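Local coordinates for lipopolysaccharide biosynthesis protein wbpB (PDB 3O9Z) that probably oxidises a nucleotide-linked sugar with NAD, passing the electrons on to alpha-ketoglutarate, in the biosynthesis of 2,3-diacetamido-2,3-dideoxy-D-mannuronic acid, at residues T4-T9 with E268-T273; A213-L216 with A221-R224. All coordinates share one frame; numbering follows the deposited sequence.

Contact 1 (T4-T9 with E268-T273); sequences TRFALT and EVYRKT
Tyr270 reaches from the helix toward the strand and meets Phe6, ring against ring. From CB, which points at the strand, the tyrosine ring extends with its CD1 and CE1 side turned to the phenylalanine. CD1 comes to 3.9 Å from Phe6 CZ. One atom further out, CE1 makes the closest contact, 3.7 Å to Phe6 CE2, and sits almost as near to CZ. The ring centroids are 5.6 Å apart and the planes are inclined at 44°, so the rings meet obliquely. At the tip, OH is hydrogen-bonded to His19 ND1 and Ser77 OG, which pins the far end of a ring otherwise held by apolar packing. Phe6 answers with CG anti to its carbonyl carbon (chi1 -78°), presenting its CE2 and CZ to the tyrosine. Strand 5-9, whose Thr9 touches NAD, is the first strand in chain order of the Rossmann sheet, and helix 266-274 comes from late in the chain. The side chains of Phe6 and Tyr270 both touch Ile23 of helix 16-25, where Tyr270 also meets Ala22, and Phe6 also rests on Ser77 of the adjacent strand 75-78.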
loop_
_atom_site.group_PDB
_atom_site.type_symbol
_atom_site.label_atom_id
_atom_site.label_comp_id
_atom_site.label_asym_id
_atom_site.label_seq_id
_atom_site.Cartn_x
_atom_site.Cartn_y
_atom_site.Cartn_z
ATOM N N THR A 4 27.353 10.325 -16.176
ATOM C CA THR A 4 26.238 11.146 -15.722
ATOM C C THR A 4 25.706 10.386 -14.530
ATOM O O THR A 4 25.526 9.192 -14.644
ATOM C CB THR A 4 25.156 11.265 -16.812
ATOM O OG1 THR A 4 25.802 11.861 -17.947
ATOM C CG2 THR A 4 24.095 12.232 -16.337
ATOM N N ARG A 5 25.346 11.124 -13.491
ATOM C CA ARG A 5 24.810 10.452 -12.299
ATOM C C ARG A 5 23.284 10.623 -12.274
ATOM O O ARG A 5 22.758 11.751 -12.222
ATOM C CB ARG A 5 25.428 11.016 -11.033
ATOM C CG ARG A 5 26.915 10.695 -10.881
ATOM C CD ARG A 5 27.590 11.575 -9.814
ATOM N NE ARG A 5 27.068 11.434 -8.449
ATOM C CZ ARG A 5 27.270 10.386 -7.651
ATOM N NH1 ARG A 5 26.784 10.402 -6.421
ATOM N NH2 ARG A 5 27.932 9.326 -8.097
ATOM N N PHE A 6 22.593 9.477 -12.180
ATOM C CA PHE A 6 21.132 9.446 -12.224
ATOM C C PHE A 6 20.544 8.942 -10.919
ATOM O O PHE A 6 21.145 8.058 -10.258
ATOM C CB PHE A 6 20.718 8.436 -13.277
ATOM C CG PHE A 6 20.823 8.924 -14.681
ATOM C CD1 PHE A 6 21.954 8.624 -15.429
ATOM C CD2 PHE A 6 19.775 9.610 -15.265
ATOM C CE1 PHE A 6 22.078 9.095 -16.747
ATOM C CE2 PHE A 6 19.903 10.113 -16.562
ATOM C CZ PHE A 6 21.006 9.767 -17.332
ATOM N N ALA A 7 19.379 9.448 -10.530
ATOM C CA ALA A 7 18.528 8.717 -9.585
ATOM C C ALA A 7 17.260 8.435 -10.410
ATOM O O ALA A 7 16.961 9.128 -11.387
ATOM C CB ALA A 7 18.196 9.552 -8.394
ATOM N N LEU A 8 16.523 7.398 -10.032
ATOM C CA LEU A 8 15.349 6.932 -10.825
ATOM C C LEU A 8 14.154 6.791 -9.886
ATOM O O LEU A 8 14.288 6.180 -8.809
ATOM C CB LEU A 8 15.607 5.628 -11.567
ATOM C CG LEU A 8 14.388 4.982 -12.226
ATOM C CD1 LEU A 8 13.843 5.837 -13.346
ATOM C CD2 LEU A 8 14.847 3.619 -12.763
ATOM N N THR A 9 12.990 7.314 -10.277
ATOM C CA THR A 9 11.749 7.043 -9.546
ATOM C C THR A 9 10.881 6.097 -10.369
ATOM O O THR A 9 10.929 6.068 -11.602
ATOM C CB THR A 9 10.935 8.261 -9.198
ATOM O OG1 THR A 9 10.308 8.781 -10.377
ATOM C CG2 THR A 9 11.858 9.358 -8.625
ATOM N N GLU A 268 17.847 6.200 -27.233
ATOM C CA GLU A 268 17.972 7.395 -28.062
ATOM C C GLU A 268 17.405 8.704 -27.501
ATOM O O GLU A 268 18.038 9.741 -27.593
ATOM C CB GLU A 268 17.432 7.091 -29.462
ATOM C CG GLU A 268 17.495 8.294 -30.406
ATOM C CD GLU A 268 18.902 8.699 -30.778
ATOM O OE1 GLU A 268 19.839 7.865 -30.660
ATOM O OE2 GLU A 268 19.032 9.861 -31.226
ATOM N N VAL A 269 16.249 8.699 -26.827
ATOM C CA VAL A 269 15.843 9.861 -26.074
ATOM C C VAL A 269 16.902 10.294 -25.051
ATOM O O VAL A 269 17.094 11.473 -24.823
ATOM C CB VAL A 269 14.467 9.573 -25.420
ATOM C CG1 VAL A 269 13.995 10.722 -24.574
ATOM C CG2 VAL A 269 13.464 9.285 -26.548
ATOM N N TYR A 270 17.476 9.327 -24.330
ATOM C CA TYR A 270 18.409 9.667 -23.250
ATOM C C TYR A 270 19.640 10.341 -23.844
ATOM O O TYR A 270 20.095 11.384 -23.385
ATOM C CB TYR A 270 18.849 8.392 -22.516
ATOM C CG TYR A 270 18.075 8.108 -21.251
ATOM C CD1 TYR A 270 18.701 8.198 -20.017
ATOM C CD2 TYR A 270 16.744 7.721 -21.295
ATOM C CE1 TYR A 270 17.999 7.946 -18.839
ATOM C CE2 TYR A 270 16.043 7.459 -20.142
ATOM C CZ TYR A 270 16.669 7.570 -18.927
ATOM O OH TYR A 270 15.994 7.375 -17.752
ATOM N N ARG A 271 20.115 9.733 -24.917
ATOM C CA ARG A 271 21.247 10.342 -25.623
ATOM C C ARG A 271 20.991 11.782 -26.077
ATOM O O ARG A 271 21.810 12.683 -25.864
ATOM C CB ARG A 271 21.623 9.468 -26.810
ATOM C CG ARG A 271 22.863 9.993 -27.518
ATOM C CD ARG A 271 23.058 9.403 -28.913
ATOM N NE ARG A 271 22.095 9.932 -29.883
ATOM C CZ ARG A 271 22.158 11.142 -30.437
ATOM N NH1 ARG A 271 23.122 11.991 -30.100
ATOM N NH2 ARG A 271 21.241 11.522 -31.320
ATOM N N LYS A 272 19.852 12.012 -26.715
ATOM C CA LYS A 272 19.547 13.371 -27.155
ATOM C C LYS A 272 19.481 14.329 -25.991
ATOM O O LYS A 272 19.923 15.461 -26.087
ATOM C CB LYS A 272 18.201 13.381 -27.894
ATOM C CG LYS A 272 18.268 12.637 -29.229
ATOM C CD LYS A 272 17.085 12.969 -30.134
ATOM C CE LYS A 272 16.851 14.471 -30.290
ATOM N NZ LYS A 272 17.548 15.042 -31.489
ATOM N N THR A 273 18.954 13.865 -24.863
ATOM C CA THR A 273 18.759 14.732 -23.721
ATOM C C THR A 273 20.146 15.161 -23.247
ATOM O O THR A 273 20.383 16.320 -22.935
ATOM C CB THR A 273 17.954 13.991 -22.629
ATOM O OG1 THR A 273 16.696 13.587 -23.226
ATOM C CG2 THR A 273 17.677 14.907 -21.449
#

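Contact 2 (A213-L216 with A221-R224); sequences AGYL and ARVR
Tyr215 and Leu216 pair with Arg224 and Val223 in antiparallel register, the two strand axes 4.7 Å apart and their directions at 174°. Leu216 and Val223 form the hydrogen-bonded pair: Leu216 N gives to Val223 O at 2.9 Å, in the carbonyl plane, and Val223 N returns a bond to Leu216 O with an N-H...O angle of 167°. Tyr215 and Arg224 are the neighbouring non-hydrogen-bonded pair, where Tyr215 CA makes a CA-H...O contact to Val223 O at 3.2 Å. Leu216 and Val223 share one face of the sheet, CB to CB 4.3 Å, and both pack on Leu192 of helix 186-196. On the other face Tyr215 has CG anti to its backbone N (chi1 175°), which swings the ring across the neighbouring strand. Its CD1 edge meets Arg224 CG at 4.0 Å, and OH lies 3.3 Å from Arg222 CG, the two side chains running side by side. Replacing Tyr215 with an alanine would probably open a gap over Val223 O and leave the aliphatic stems of Arg222 and Arg224 without their shared packing partner. The arginines lend only methylenes to the tyrosine; their charged ends go elsewhere, Arg222 NE to Asp153 in a salt bridge and Arg224 NH2 to Arg307 O. Backbone bonding thus sets the hairpin's register, while side-chain packing is apolar between Leu216 and Val223 and, around Tyr215, sets a ring and its hydroxyl against arginine methylenes.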
loop_
_atom_site.group_PDB
_atom_site.type_symbol
_atom_site.label_atom_id
_atom_site.label_comp_id
_atom_site.label_asym_id
_atom_site.label_seq_id
_atom_site.Cartn_x
_atom_site.Cartn_y
_atom_site.Cartn_z
ATOM N N ALA A 213 -12.418 9.654 -29.562
ATOM C CA ALA A 213 -12.217 10.054 -30.946
ATOM C C ALA A 213 -12.591 11.508 -31.093
ATOM O O ALA A 213 -13.417 12.030 -30.321
ATOM C CB ALA A 213 -13.118 9.240 -31.859
ATOM N N GLY A 214 -12.032 12.171 -32.084
ATOM C CA GLY A 214 -12.375 13.575 -32.285
ATOM C C GLY A 214 -11.714 14.158 -33.521
ATOM O O GLY A 214 -11.356 13.439 -34.458
ATOM N N TYR A 215 -11.590 15.474 -33.514
ATOM C CA TYR A 215 -11.049 16.240 -34.651
ATOM C C TYR A 215 -10.203 17.375 -34.115
ATOM O O TYR A 215 -10.529 17.952 -33.056
ATOM C CB TYR A 215 -12.237 16.805 -35.442
ATOM C CG TYR A 215 -11.890 17.725 -36.598
ATOM C CD1 TYR A 215 -11.458 17.169 -37.814
ATOM C CD2 TYR A 215 -11.936 19.098 -36.442
ATOM C CE1 TYR A 215 -11.122 17.984 -38.856
ATOM C CE2 TYR A 215 -11.600 19.929 -37.535
ATOM C CZ TYR A 215 -11.205 19.337 -38.701
ATOM O OH TYR A 215 -10.915 20.200 -39.756
ATOM N N LEU A 216 -9.121 17.722 -34.794
ATOM C CA LEU A 216 -8.331 18.898 -34.488
ATOM C C LEU A 216 -8.179 19.710 -35.755
ATOM O O LEU A 216 -7.909 19.152 -36.808
ATOM C CB LEU A 216 -6.900 18.554 -34.058
ATOM C CG LEU A 216 -6.810 17.528 -32.924
ATOM C CD1 LEU A 216 -5.424 16.896 -32.844
ATOM C CD2 LEU A 216 -7.095 18.309 -31.615
ATOM N N ALA A 221 -2.528 21.243 -40.337
ATOM C CA ALA A 221 -3.324 20.067 -40.706
ATOM C C ALA A 221 -4.717 20.096 -40.136
ATOM O O ALA A 221 -4.954 20.647 -39.065
ATOM C CB ALA A 221 -2.656 18.776 -40.181
ATOM N N ARG A 222 -5.623 19.384 -40.794
ATOM C CA ARG A 222 -6.920 19.029 -40.209
ATOM C C ARG A 222 -6.840 17.546 -39.907
ATOM O O ARG A 222 -6.481 16.752 -40.765
ATOM C CB ARG A 222 -8.037 19.272 -41.249
ATOM C CG ARG A 222 -8.166 20.775 -41.575
ATOM C CD ARG A 222 -9.075 20.975 -42.832
ATOM N NE ARG A 222 -8.426 20.504 -44.059
ATOM C CZ ARG A 222 -7.611 21.271 -44.782
ATOM N NH1 ARG A 222 -7.082 20.766 -45.885
ATOM N NH2 ARG A 222 -7.349 22.520 -44.440
ATOM N N VAL A 223 -7.131 17.135 -38.676
ATOM C CA VAL A 223 -6.862 15.761 -38.253
ATOM C C VAL A 223 -8.091 15.097 -37.699
ATOM O O VAL A 223 -8.706 15.640 -36.781
ATOM C CB VAL A 223 -5.777 15.731 -37.135
ATOM C CG1 VAL A 223 -5.339 14.266 -36.817
ATOM C CG2 VAL A 223 -4.561 16.579 -37.557
ATOM N N ARG A 224 -8.481 13.938 -38.217
ATOM C CA ARG A 224 -9.537 13.129 -37.579
ATOM C C ARG A 224 -8.777 12.064 -36.807
ATOM O O ARG A 224 -7.905 11.393 -37.390
ATOM C CB ARG A 224 -10.431 12.491 -38.637
ATOM C CG ARG A 224 -11.208 13.551 -39.426
ATOM C CD ARG A 224 -12.065 12.901 -40.487
ATOM N NE ARG A 224 -11.282 12.459 -41.631
ATOM C CZ ARG A 224 -11.730 11.570 -42.512
ATOM N NH1 ARG A 224 -10.988 11.217 -43.576
ATOM N NH2 ARG A 224 -12.880 10.955 -42.260
#

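How the contacts relate
Starting at the N terminus, 4-9 enters the Rossmann sheet at once, and its partner 268-273 arrives only after 258 intervening residues, so contact 1 closes a loop taking in most of the chain. Contact 2 is nested wholly inside that loop and is local: 213-216 and 221-224 belong to consecutive strands of a beta hairpin in the six-stranded sheet of the C-terminal alpha/beta domain. Contact 1 thus ties a late helix back to the nucleotide-binding sheet, whereas contact 2 joins neighbours within the second sheet. The two do not touch: their centres are 33 Å apart, on opposite sides of the chain's centre, and their nearest atoms about 21 Å.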